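Local coordinates for protein Non-ribosomal peptide synthetase (Methanobrevibacter ruminantium, PDB 6VTJ) that probably carries a peptide intermediate on a 4'-phosphopantetheine arm and releases it by reduction, through joined thiolation and reductase domains, at residues N38-G43 with L47-L52; E122-G127 with N250-Q255; E168-V173 with I190-G195; H392-R397 with P470-E475. All blocks are in the same frame, centred on the assembly; numbering follows the deposited sequence.

Interaction 1: N38-G43 with L47-L52; sequences NFFEIG and LIASKL
Asn-38 OD1 is gripped by two backbone N-H groups of its own turn, and that turn presents Phe-39 and Phe-40 to Ala-49 of helix 46-58. Phe-40 N, two residues on, lies 2.8 Å from Asn-38 OD1, in the carbonyl plane; this bond defines an Asx turn, although the N-H...O angle of 134° marks it as bent. Glu-41 N, 3.3 Å from the same Asn-38 OD1, comes from above that plane.

With CG anti to the backbone N (chi1 -177°), the Phe-39 ring is carried to the helix. Leu-52 CD2 sits over one face, 4.3 Å from the ring centroid and 22° off the normal, a CH-pi contact; Ile-48 CG2 meets the ring edge 3.7 Å from Phe-39 CZ. Ala-49 CB lies 3.8 Å from Phe-39 CE2. Phe-24 of helix 15-28 adds an edge-to-face partner.

In this carrier domain the same helix starts at Ser-46, part of the 4'-phosphopantetheine pocket, and Leu-47 touches the cofactor. No hydrogen bond passes between the two segments, and the interface itself is apolar: polar chemistry shapes the loop, and ring-to-aliphatic contact seats it against the helix that contributes Ser-46 and Leu-47 to the pocket.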
# COMPACT_ATOMS: atom_id res chain seq x y z
N ASN A 38 22.21 -0.78 -16.85
CA ASN A 38 21.10 -0.62 -15.93
C ASN A 38 20.81 -1.95 -15.23
O ASN A 38 20.50 -2.95 -15.90
CB ASN A 38 19.87 -0.13 -16.71
CG ASN A 38 18.70 0.22 -15.82
OD1 ASN A 38 18.33 -0.53 -14.92
ND2 ASN A 38 18.08 1.37 -16.10
N PHE A 39 20.90 -1.97 -13.90
CA PHE A 39 20.62 -3.18 -13.12
C PHE A 39 19.32 -3.85 -13.55
O PHE A 39 19.27 -5.07 -13.73
CB PHE A 39 20.55 -2.85 -11.62
CG PHE A 39 20.33 -4.05 -10.73
CD1 PHE A 39 21.36 -4.93 -10.46
CD2 PHE A 39 19.08 -4.28 -10.15
CE1 PHE A 39 21.15 -6.03 -9.63
CE2 PHE A 39 18.87 -5.38 -9.32
CZ PHE A 39 19.91 -6.25 -9.06
N PHE A 40 18.25 -3.06 -13.71
CA PHE A 40 16.95 -3.65 -14.01
C PHE A 40 16.76 -3.94 -15.49
O PHE A 40 15.86 -4.71 -15.84
CB PHE A 40 15.82 -2.74 -13.50
CG PHE A 40 15.95 -2.40 -12.05
CD1 PHE A 40 15.44 -3.25 -11.08
CD2 PHE A 40 16.59 -1.23 -11.65
CE1 PHE A 40 15.56 -2.94 -9.74
CE2 PHE A 40 16.72 -0.91 -10.31
CZ PHE A 40 16.21 -1.77 -9.35
N GLU A 41 17.59 -3.36 -16.36
CA GLU A 41 17.51 -3.68 -17.77
C GLU A 41 18.27 -4.95 -18.13
O GLU A 41 17.94 -5.58 -19.14
CB GLU A 41 18.03 -2.51 -18.62
CG GLU A 41 17.06 -1.35 -18.78
CD GLU A 41 17.69 -0.18 -19.51
N ILE A 42 19.26 -5.35 -17.34
CA ILE A 42 20.14 -6.45 -17.72
C ILE A 42 19.78 -7.75 -17.02
O ILE A 42 20.55 -8.71 -17.08
CB ILE A 42 21.63 -6.10 -17.49
CG1 ILE A 42 21.94 -5.96 -15.99
CG2 ILE A 42 22.00 -4.82 -18.22
CD1 ILE A 42 23.24 -5.23 -15.70
N GLY A 43 18.63 -7.80 -16.35
CA GLY A 43 18.16 -9.01 -15.69
C GLY A 43 17.99 -8.88 -14.19
O GLY A 43 17.69 -9.89 -13.53
N LEU A 47 13.83 -8.11 -6.06
CA LEU A 47 14.31 -8.96 -4.98
C LEU A 47 15.80 -9.25 -5.11
O LEU A 47 16.47 -9.43 -4.09
CB LEU A 47 13.50 -10.26 -4.94
CG LEU A 47 12.03 -10.05 -4.55
CD1 LEU A 47 11.29 -11.37 -4.41
CD2 LEU A 47 11.92 -9.22 -3.26
N ILE A 48 16.33 -9.31 -6.33
CA ILE A 48 17.78 -9.42 -6.47
C ILE A 48 18.46 -8.13 -6.04
O ILE A 48 19.62 -8.13 -5.62
CB ILE A 48 18.15 -9.80 -7.92
CG1 ILE A 48 17.58 -11.17 -8.29
CG2 ILE A 48 19.64 -9.82 -8.10
CD1 ILE A 48 17.66 -11.47 -9.77
N ALA A 49 17.75 -7.00 -6.14
CA ALA A 49 18.31 -5.74 -5.67
C ALA A 49 18.64 -5.80 -4.19
O ALA A 49 19.59 -5.15 -3.74
CB ALA A 49 17.34 -4.59 -5.96
N SER A 50 17.89 -6.59 -3.42
CA SER A 50 18.19 -6.70 -2.00
C SER A 50 19.47 -7.49 -1.78
O SER A 50 20.26 -7.18 -0.87
CB SER A 50 17.02 -7.33 -1.24
OG SER A 50 16.81 -8.69 -1.59
N LYS A 51 19.72 -8.51 -2.61
CA LYS A 51 21.00 -9.20 -2.54
C LYS A 51 22.13 -8.27 -2.92
O LYS A 51 23.20 -8.28 -2.29
CB LYS A 51 21.00 -10.44 -3.45
CG LYS A 51 19.71 -11.25 -3.37
N LEU A 52 21.91 -7.44 -3.94
CA LEU A 52 22.89 -6.42 -4.29
C LEU A 52 23.23 -5.55 -3.09
O LEU A 52 24.41 -5.31 -2.78
CB LEU A 52 22.37 -5.56 -5.45
CG LEU A 52 23.24 -4.35 -5.75
CD1 LEU A 52 24.61 -4.82 -6.16
CD2 LEU A 52 22.64 -3.53 -6.85

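Interaction 2: E122-G127 with N250-Q255; sequences ENLELG and NIKYVQ
The Rossmann-type sheet of the reductase supplies the setting: the loop entering strand 129-132 meets the first residue of strand 252-258, with strand 213-216 lying between the two in the sheet. One long side chain, Lys-252, makes the connection, and it does so through both its aliphatic stem and its ammonium end. Lys-252 NZ donates to the backbone carbonyl Glu-125 O at 2.8 Å. The C=O...N angle of 148°, with the donor tilted 30° from the carbonyl plane, describes an approach to the front of the oxygen but somewhat off the plane of the peptide.

Two successive bends, at chi3 and chi4, turn the end of the lysine toward this carbonyl. Nearer the backbone on the lysine side chain, Leu-124 CD1 packs 3.7 Å from Lys-252 CD, the two side chains crossing at a slant. The neighbouring carbonyl, Leu-126 O, lies 4.3 Å from Lys-252 NZ, too far for a bond; it accepts instead from Thr-213 OG1. Nor is the contact a salt bridge, since the Glu-125 side chain leads away and its OE1 lies 7.8 Å from Lys-252 NZ.

Backbone bonds to Asp-212 and Val-214 set Lys-252 within the sheet, and Leu-124 is bonded through its backbone to Lys-378. A buried lysine would carry a high cost if its charged end had no acceptor; here a peptide oxygen probably offsets part of that cost, and the CD methylene packs on a leucine methyl, so Lys-252, alongside the Thr-213 bond, links the irregular entry loop to the sheet.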
# COMPACT_ATOMS: atom_id res chain seq x y z
N GLU A 122 -27.29 14.12 5.51
CA GLU A 122 -28.06 12.96 5.11
C GLU A 122 -27.13 11.93 4.47
O GLU A 122 -26.35 12.25 3.58
CB GLU A 122 -29.19 13.36 4.14
CG GLU A 122 -28.95 14.68 3.43
N ASN A 123 -27.20 10.70 4.96
CA ASN A 123 -26.39 9.64 4.41
C ASN A 123 -26.78 9.38 2.96
O ASN A 123 -27.90 9.67 2.54
CB ASN A 123 -26.55 8.37 5.25
CG ASN A 123 -25.68 8.37 6.49
OD1 ASN A 123 -24.90 9.30 6.73
ND2 ASN A 123 -25.83 7.34 7.30
N LEU A 124 -25.82 8.87 2.18
CA LEU A 124 -26.01 8.57 0.77
C LEU A 124 -26.28 7.08 0.60
O LEU A 124 -25.92 6.27 1.46
CB LEU A 124 -24.78 8.99 -0.05
CG LEU A 124 -24.23 10.41 0.17
CD1 LEU A 124 -22.85 10.59 -0.50
CD2 LEU A 124 -25.21 11.48 -0.34
N GLU A 125 -26.94 6.71 -0.49
CA GLU A 125 -27.20 5.30 -0.75
C GLU A 125 -26.05 4.71 -1.56
O GLU A 125 -25.54 5.34 -2.48
CB GLU A 125 -28.51 5.10 -1.50
CG GLU A 125 -29.74 5.14 -0.61
CD GLU A 125 -31.03 5.23 -1.41
OE1 GLU A 125 -30.99 5.75 -2.55
OE2 GLU A 125 -32.09 4.79 -0.90
N LEU A 126 -25.64 3.49 -1.20
CA LEU A 126 -24.60 2.81 -1.96
C LEU A 126 -25.08 2.43 -3.35
O LEU A 126 -24.44 2.75 -4.36
CB LEU A 126 -24.12 1.57 -1.19
CG LEU A 126 -22.82 0.91 -1.61
CD1 LEU A 126 -21.68 1.86 -1.41
CD2 LEU A 126 -22.61 -0.35 -0.79
N GLY A 127 -26.22 1.74 -3.44
CA GLY A 127 -26.73 1.38 -4.76
C GLY A 127 -25.91 0.26 -5.39
O GLY A 127 -25.33 -0.59 -4.71
N ASN A 250 -24.72 11.49 -11.24
CA ASN A 250 -25.13 10.83 -10.01
C ASN A 250 -24.27 9.61 -9.68
O ASN A 250 -24.76 8.64 -9.10
CB ASN A 250 -26.60 10.41 -10.11
CG ASN A 250 -26.88 9.62 -11.37
OD1 ASN A 250 -26.15 9.74 -12.37
ND2 ASN A 250 -27.93 8.80 -11.33
N ILE A 251 -22.99 9.64 -10.03
CA ILE A 251 -22.07 8.55 -9.71
C ILE A 251 -21.07 9.06 -8.68
O ILE A 251 -20.25 9.94 -8.98
CB ILE A 251 -21.36 8.00 -10.96
CG1 ILE A 251 -22.38 7.54 -12.00
CG2 ILE A 251 -20.48 6.82 -10.59
CD1 ILE A 251 -21.76 7.04 -13.31
N LYS A 252 -21.16 8.52 -7.46
CA LYS A 252 -20.13 8.67 -6.45
C LYS A 252 -18.84 7.98 -6.88
O LYS A 252 -18.88 6.89 -7.46
CB LYS A 252 -20.60 8.02 -5.15
CG LYS A 252 -21.23 8.87 -4.11
CD LYS A 252 -21.28 8.08 -2.79
CE LYS A 252 -21.92 6.73 -2.98
NZ LYS A 252 -23.34 6.84 -3.44
N TYR A 253 -17.69 8.57 -6.53
CA TYR A 253 -16.39 7.95 -6.77
C TYR A 253 -15.67 7.81 -5.43
O TYR A 253 -15.30 8.81 -4.81
CB TYR A 253 -15.56 8.76 -7.75
CG TYR A 253 -14.29 8.04 -8.17
CD1 TYR A 253 -13.13 8.14 -7.42
CD2 TYR A 253 -14.26 7.27 -9.33
CE1 TYR A 253 -11.97 7.47 -7.81
CE2 TYR A 253 -13.10 6.61 -9.72
CZ TYR A 253 -11.97 6.71 -8.96
OH TYR A 253 -10.81 6.07 -9.35
N VAL A 254 -15.45 6.58 -4.99
CA VAL A 254 -14.76 6.28 -3.75
C VAL A 254 -13.38 5.74 -4.09
O VAL A 254 -13.25 4.65 -4.65
CB VAL A 254 -15.55 5.27 -2.91
CG1 VAL A 254 -14.79 4.97 -1.64
CG2 VAL A 254 -16.94 5.83 -2.62
N GLN A 255 -12.36 6.49 -3.72
CA GLN A 255 -10.97 6.12 -3.94
C GLN A 255 -10.44 5.47 -2.66
O GLN A 255 -10.58 6.05 -1.58
CB GLN A 255 -10.15 7.36 -4.31
CG GLN A 255 -8.62 7.21 -4.15
CD GLN A 255 -8.00 6.29 -5.20
OE1 GLN A 255 -8.70 5.54 -5.88
NE2 GLN A 255 -6.67 6.38 -5.35

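Interaction 3: E168-V173 with I190-G195; sequences ERLIDV and IIPIEG
This is a buried, purely apolar helix-to-strand contact inside a beta-alpha-beta unit of the Rossmann-type fold, where helix 166-177 packs on strand 190-194, the strand that follows it. The evidence is a single leucine branch facing two residues of the strand. Leu-170 CD2 lies 3.6 Å from Ile-190 CG2, the side chains meeting at an oblique angle, and 4.2 Å from Pro-192 CG. Leu-170 points its CG away from its own backbone N (chi1 -178°), which extends the side chain from the helix toward the strand.

Ile-190 and Pro-192 are two positions apart and therefore face the same way, while Ile-191 between them points its side chain away from the helix. The backbone alternates accordingly: Ile-191 and Ile-193 are the residues hydrogen-bonded to strand 154-158, so Pro-192, which has no N-H, occupies a place that does not call for one in that pairing. Leu-158 and, from helix 137-149, Leu-143 also touch Leu-170.

No hydrogen bond spans the two segments. The chemistry is thus dispersion between methyl and ring carbons, which contributes to the close seating of the helix on the strand but prescribes no bond direction.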
# COMPACT_ATOMS: atom_id res chain seq x y z
N GLU A 168 -14.46 -16.60 -15.36
CA GLU A 168 -13.83 -17.77 -14.74
C GLU A 168 -12.74 -17.35 -13.76
O GLU A 168 -12.58 -17.96 -12.70
CB GLU A 168 -13.28 -18.70 -15.83
CG GLU A 168 -14.35 -19.61 -16.46
N ARG A 169 -12.00 -16.28 -14.08
CA ARG A 169 -10.95 -15.80 -13.18
C ARG A 169 -11.52 -15.27 -11.86
O ARG A 169 -11.00 -15.58 -10.78
CB ARG A 169 -10.13 -14.70 -13.86
CG ARG A 169 -8.98 -14.24 -13.00
CD ARG A 169 -8.17 -13.11 -13.59
NE ARG A 169 -7.16 -12.70 -12.63
CZ ARG A 169 -6.60 -11.49 -12.59
NH1 ARG A 169 -6.96 -10.56 -13.46
NH2 ARG A 169 -5.68 -11.23 -11.67
N LEU A 170 -12.57 -14.44 -11.94
CA LEU A 170 -13.21 -13.96 -10.72
C LEU A 170 -13.77 -15.12 -9.90
O LEU A 170 -13.63 -15.13 -8.67
CB LEU A 170 -14.31 -12.95 -11.03
CG LEU A 170 -14.97 -12.37 -9.78
CD1 LEU A 170 -14.04 -11.38 -9.09
CD2 LEU A 170 -16.30 -11.73 -10.10
N ILE A 171 -14.38 -16.11 -10.56
CA ILE A 171 -14.92 -17.25 -9.82
C ILE A 171 -13.80 -18.01 -9.11
O ILE A 171 -13.96 -18.46 -7.96
CB ILE A 171 -15.71 -18.17 -10.76
CG1 ILE A 171 -17.05 -17.52 -11.10
CG2 ILE A 171 -15.92 -19.52 -10.12
CD1 ILE A 171 -17.90 -18.32 -12.07
N ASP A 172 -12.66 -18.15 -9.77
CA ASP A 172 -11.55 -18.88 -9.17
C ASP A 172 -10.99 -18.15 -7.96
O ASP A 172 -10.68 -18.78 -6.94
CB ASP A 172 -10.44 -19.11 -10.20
CG ASP A 172 -9.31 -19.93 -9.64
OD1 ASP A 172 -9.58 -21.06 -9.18
OD2 ASP A 172 -8.17 -19.43 -9.60
N VAL A 173 -10.85 -16.83 -8.06
CA VAL A 173 -10.37 -16.05 -6.91
C VAL A 173 -11.37 -16.13 -5.76
O VAL A 173 -10.99 -16.28 -4.58
CB VAL A 173 -10.11 -14.60 -7.34
CG1 VAL A 173 -9.67 -13.75 -6.13
CG2 VAL A 173 -9.10 -14.56 -8.47
N ILE A 190 -23.50 -10.49 -9.16
CA ILE A 190 -22.10 -10.22 -9.51
C ILE A 190 -21.96 -10.20 -11.02
O ILE A 190 -22.20 -11.21 -11.69
CB ILE A 190 -21.16 -11.26 -8.89
CG1 ILE A 190 -21.38 -11.35 -7.38
CG2 ILE A 190 -19.71 -10.94 -9.22
CD1 ILE A 190 -20.60 -12.49 -6.72
N ILE A 191 -21.51 -9.07 -11.56
CA ILE A 191 -21.34 -8.91 -13.00
C ILE A 191 -19.86 -8.76 -13.35
O ILE A 191 -19.28 -7.69 -13.12
CB ILE A 191 -22.14 -7.71 -13.53
CG1 ILE A 191 -23.45 -7.56 -12.75
CG2 ILE A 191 -22.45 -7.89 -15.01
CD1 ILE A 191 -24.39 -8.72 -12.95
N PRO A 192 -19.21 -9.80 -13.87
CA PRO A 192 -17.83 -9.65 -14.34
C PRO A 192 -17.76 -8.80 -15.61
O PRO A 192 -18.51 -9.03 -16.56
CB PRO A 192 -17.39 -11.10 -14.60
CG PRO A 192 -18.33 -11.95 -13.80
CD PRO A 192 -19.64 -11.21 -13.81
N ILE A 193 -16.83 -7.84 -15.63
CA ILE A 193 -16.62 -6.95 -16.77
C ILE A 193 -15.15 -7.04 -17.17
O ILE A 193 -14.26 -6.72 -16.37
CB ILE A 193 -17.00 -5.49 -16.45
CG1 ILE A 193 -18.43 -5.40 -15.92
CG2 ILE A 193 -16.88 -4.63 -17.69
CD1 ILE A 193 -19.47 -5.55 -17.00
N GLU A 194 -14.89 -7.46 -18.41
CA GLU A 194 -13.52 -7.49 -18.89
C GLU A 194 -13.01 -6.07 -19.05
O GLU A 194 -13.58 -5.28 -19.81
CB GLU A 194 -13.41 -8.25 -20.20
CG GLU A 194 -11.97 -8.57 -20.60
CD GLU A 194 -11.87 -9.57 -21.75
OE1 GLU A 194 -12.31 -9.23 -22.88
N GLY A 195 -11.93 -5.73 -18.36
CA GLY A 195 -11.48 -4.36 -18.41
C GLY A 195 -10.23 -4.12 -17.59
O GLY A 195 -9.83 -4.94 -16.76

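Interaction 4: H392-R397 with P470-E475; sequences HYISHR and PEADEE
Three torsions shape this contact: His-392 CG stands beside its backbone N (chi1 -53°), Glu-471 turns at chi2 (-137°), and Ile-394 holds CG1 between its backbone N and carbonyl carbon. They join the loop at His-392 and the short, weakly bonded strand 394-395, antiparallel to strand 360-365, to the segment with the inverse gamma turn centred on Ala-472, just before helix 474-485. The gamma turn rests on a weak bond from Asp-473 N to Glu-471 O at 3.0 Å, and Asp-473 then N-caps the helix.

The glutamate reaches across the imidazole. Its CG lies over one ring face, offset toward the rim, and its OE1 is 3.6 Å from His-392 CG, with the carboxylate standing 89° to the ring. Glu-471 OE1 and His-392 ND1 remain 4.3 Å apart, so this is no salt bridge; any electrostatic pull would depend on the unseen charge of the histidine.

Further along, Ile-394 CG2 touches the carbonyl Ala-472 O at 3.8 Å, and Ile-394 CD1 meets Ala-472 CB at 4.3 Å. Met-363 of strand 360-365 touches both residues, extending this apolar patch.

No direct hydrogen bond crosses between the segments, but a water links their backbones: it accepts from Ala-472 N at 2.6 Å and donates to His-392 O at 2.9 Å.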
# COMPACT_ATOMS: atom_id res chain seq x y z
N HIS A 392 -6.90 0.43 17.65
CA HIS A 392 -6.26 -0.23 18.79
C HIS A 392 -4.87 -0.71 18.38
O HIS A 392 -4.63 -1.90 18.10
CB HIS A 392 -7.15 -1.37 19.29
CG HIS A 392 -8.55 -0.93 19.59
ND1 HIS A 392 -9.64 -1.34 18.84
CD2 HIS A 392 -9.04 -0.10 20.53
CE1 HIS A 392 -10.74 -0.79 19.32
NE2 HIS A 392 -10.40 -0.02 20.35
N TYR A 393 -3.92 0.23 18.36
CA TYR A 393 -2.55 -0.07 17.93
C TYR A 393 -1.88 -1.03 18.90
O TYR A 393 -2.12 -0.99 20.12
CB TYR A 393 -1.70 1.20 17.86
CG TYR A 393 -2.14 2.27 16.89
CD1 TYR A 393 -3.12 2.03 15.93
CD2 TYR A 393 -1.57 3.54 16.93
CE1 TYR A 393 -3.52 3.02 15.05
CE2 TYR A 393 -1.95 4.53 16.06
CZ TYR A 393 -2.93 4.28 15.12
OH TYR A 393 -3.29 5.27 14.25
N ILE A 394 -1.04 -1.91 18.35
CA ILE A 394 -0.21 -2.81 19.13
C ILE A 394 1.25 -2.46 18.86
O ILE A 394 1.56 -1.68 17.95
CB ILE A 394 -0.50 -4.30 18.83
CG1 ILE A 394 -0.24 -4.64 17.37
CG2 ILE A 394 -1.92 -4.64 19.14
CD1 ILE A 394 -0.41 -6.12 17.09
N SER A 395 2.14 -3.03 19.66
CA SER A 395 3.57 -2.84 19.43
C SER A 395 4.19 -4.14 18.96
O SER A 395 3.54 -5.18 18.91
CB SER A 395 4.26 -2.33 20.69
OG SER A 395 4.45 -3.40 21.58
N HIS A 396 5.48 -4.08 18.61
CA HIS A 396 6.16 -5.29 18.19
C HIS A 396 6.47 -6.20 19.37
O HIS A 396 6.79 -7.37 19.15
CB HIS A 396 7.43 -4.94 17.42
CG HIS A 396 7.16 -4.55 16.00
ND1 HIS A 396 6.62 -3.32 15.66
CD2 HIS A 396 7.30 -5.22 14.84
CE1 HIS A 396 6.47 -3.25 14.35
NE2 HIS A 396 6.87 -4.39 13.83
N ARG A 397 6.35 -5.71 20.60
CA ARG A 397 6.38 -6.61 21.74
C ARG A 397 5.13 -7.47 21.77
O ARG A 397 5.20 -8.66 22.09
CB ARG A 397 6.51 -5.82 23.05
CG ARG A 397 7.77 -4.96 23.13
CD ARG A 397 7.86 -4.23 24.48
NE ARG A 397 9.10 -3.48 24.56
CZ ARG A 397 9.23 -2.22 24.15
NH1 ARG A 397 8.19 -1.55 23.67
NH2 ARG A 397 10.41 -1.62 24.23
N PRO A 470 -12.17 -4.54 15.93
CA PRO A 470 -11.81 -5.59 16.89
C PRO A 470 -10.35 -5.52 17.25
O PRO A 470 -9.49 -5.27 16.40
CB PRO A 470 -12.12 -6.89 16.12
CG PRO A 470 -12.00 -6.54 14.71
CD PRO A 470 -12.36 -5.07 14.57
N GLU A 471 -10.06 -5.78 18.52
CA GLU A 471 -8.68 -5.73 18.99
C GLU A 471 -7.86 -6.83 18.34
O GLU A 471 -8.31 -7.96 18.16
CB GLU A 471 -8.65 -5.89 20.50
CG GLU A 471 -9.26 -4.71 21.22
CD GLU A 471 -8.46 -4.27 22.42
OE1 GLU A 471 -7.87 -3.16 22.36
OE2 GLU A 471 -8.42 -5.04 23.42
N ALA A 472 -6.63 -6.49 17.97
CA ALA A 472 -5.67 -7.49 17.49
C ALA A 472 -5.00 -8.13 18.70
O ALA A 472 -3.82 -7.90 18.99
CB ALA A 472 -4.65 -6.86 16.55
N ASP A 473 -5.79 -8.91 19.44
CA ASP A 473 -5.29 -9.60 20.62
C ASP A 473 -4.47 -10.84 20.24
O ASP A 473 -4.32 -11.19 19.06
CB ASP A 473 -6.45 -9.99 21.55
CG ASP A 473 -7.54 -10.78 20.83
OD1 ASP A 473 -7.28 -11.37 19.77
OD2 ASP A 473 -8.68 -10.78 21.32
N GLU A 474 -3.95 -11.51 21.27
CA GLU A 474 -3.07 -12.66 21.06
C GLU A 474 -3.75 -13.74 20.23
O GLU A 474 -3.15 -14.28 19.28
CB GLU A 474 -2.59 -13.25 22.40
CG GLU A 474 -1.47 -14.28 22.18
CD GLU A 474 -0.74 -14.72 23.46
OE1 GLU A 474 -1.26 -15.60 24.18
OE2 GLU A 474 0.38 -14.21 23.70
N GLU A 475 -5.01 -14.04 20.54
CA GLU A 475 -5.75 -15.03 19.76
C GLU A 475 -5.78 -14.65 18.28
O GLU A 475 -5.50 -15.48 17.41
CB GLU A 475 -7.17 -15.20 20.32
CG GLU A 475 -7.22 -15.68 21.80
CD GLU A 475 -7.59 -14.56 22.79
OE1 GLU A 475 -8.63 -14.72 23.50
OE2 GLU A 475 -6.87 -13.53 22.88
O HOH W 1 -5.46 -4.48 19.18

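How the interactions relate
From the N terminus, interaction 1 closes first, a tight loop with three residues between its segments, wholly within the carrier domain. Interaction 2 then spans 122 intervening residues, joining the entry to strand 129-132 with strand 252-258. Interaction 3 is nested inside that loop and closes 16 residues of one beta-alpha-beta unit; its nearest atoms are about 11 Å from those of interaction 2. Interaction 4 follows in series, bringing residues 470-475 back to 392-397 across 72 residues. No loops cross. Interactions 2, 3 and 4 all reach the same mixed sheet, whereas interaction 1 lies apart, its centre about 34 Å from that of interaction 3.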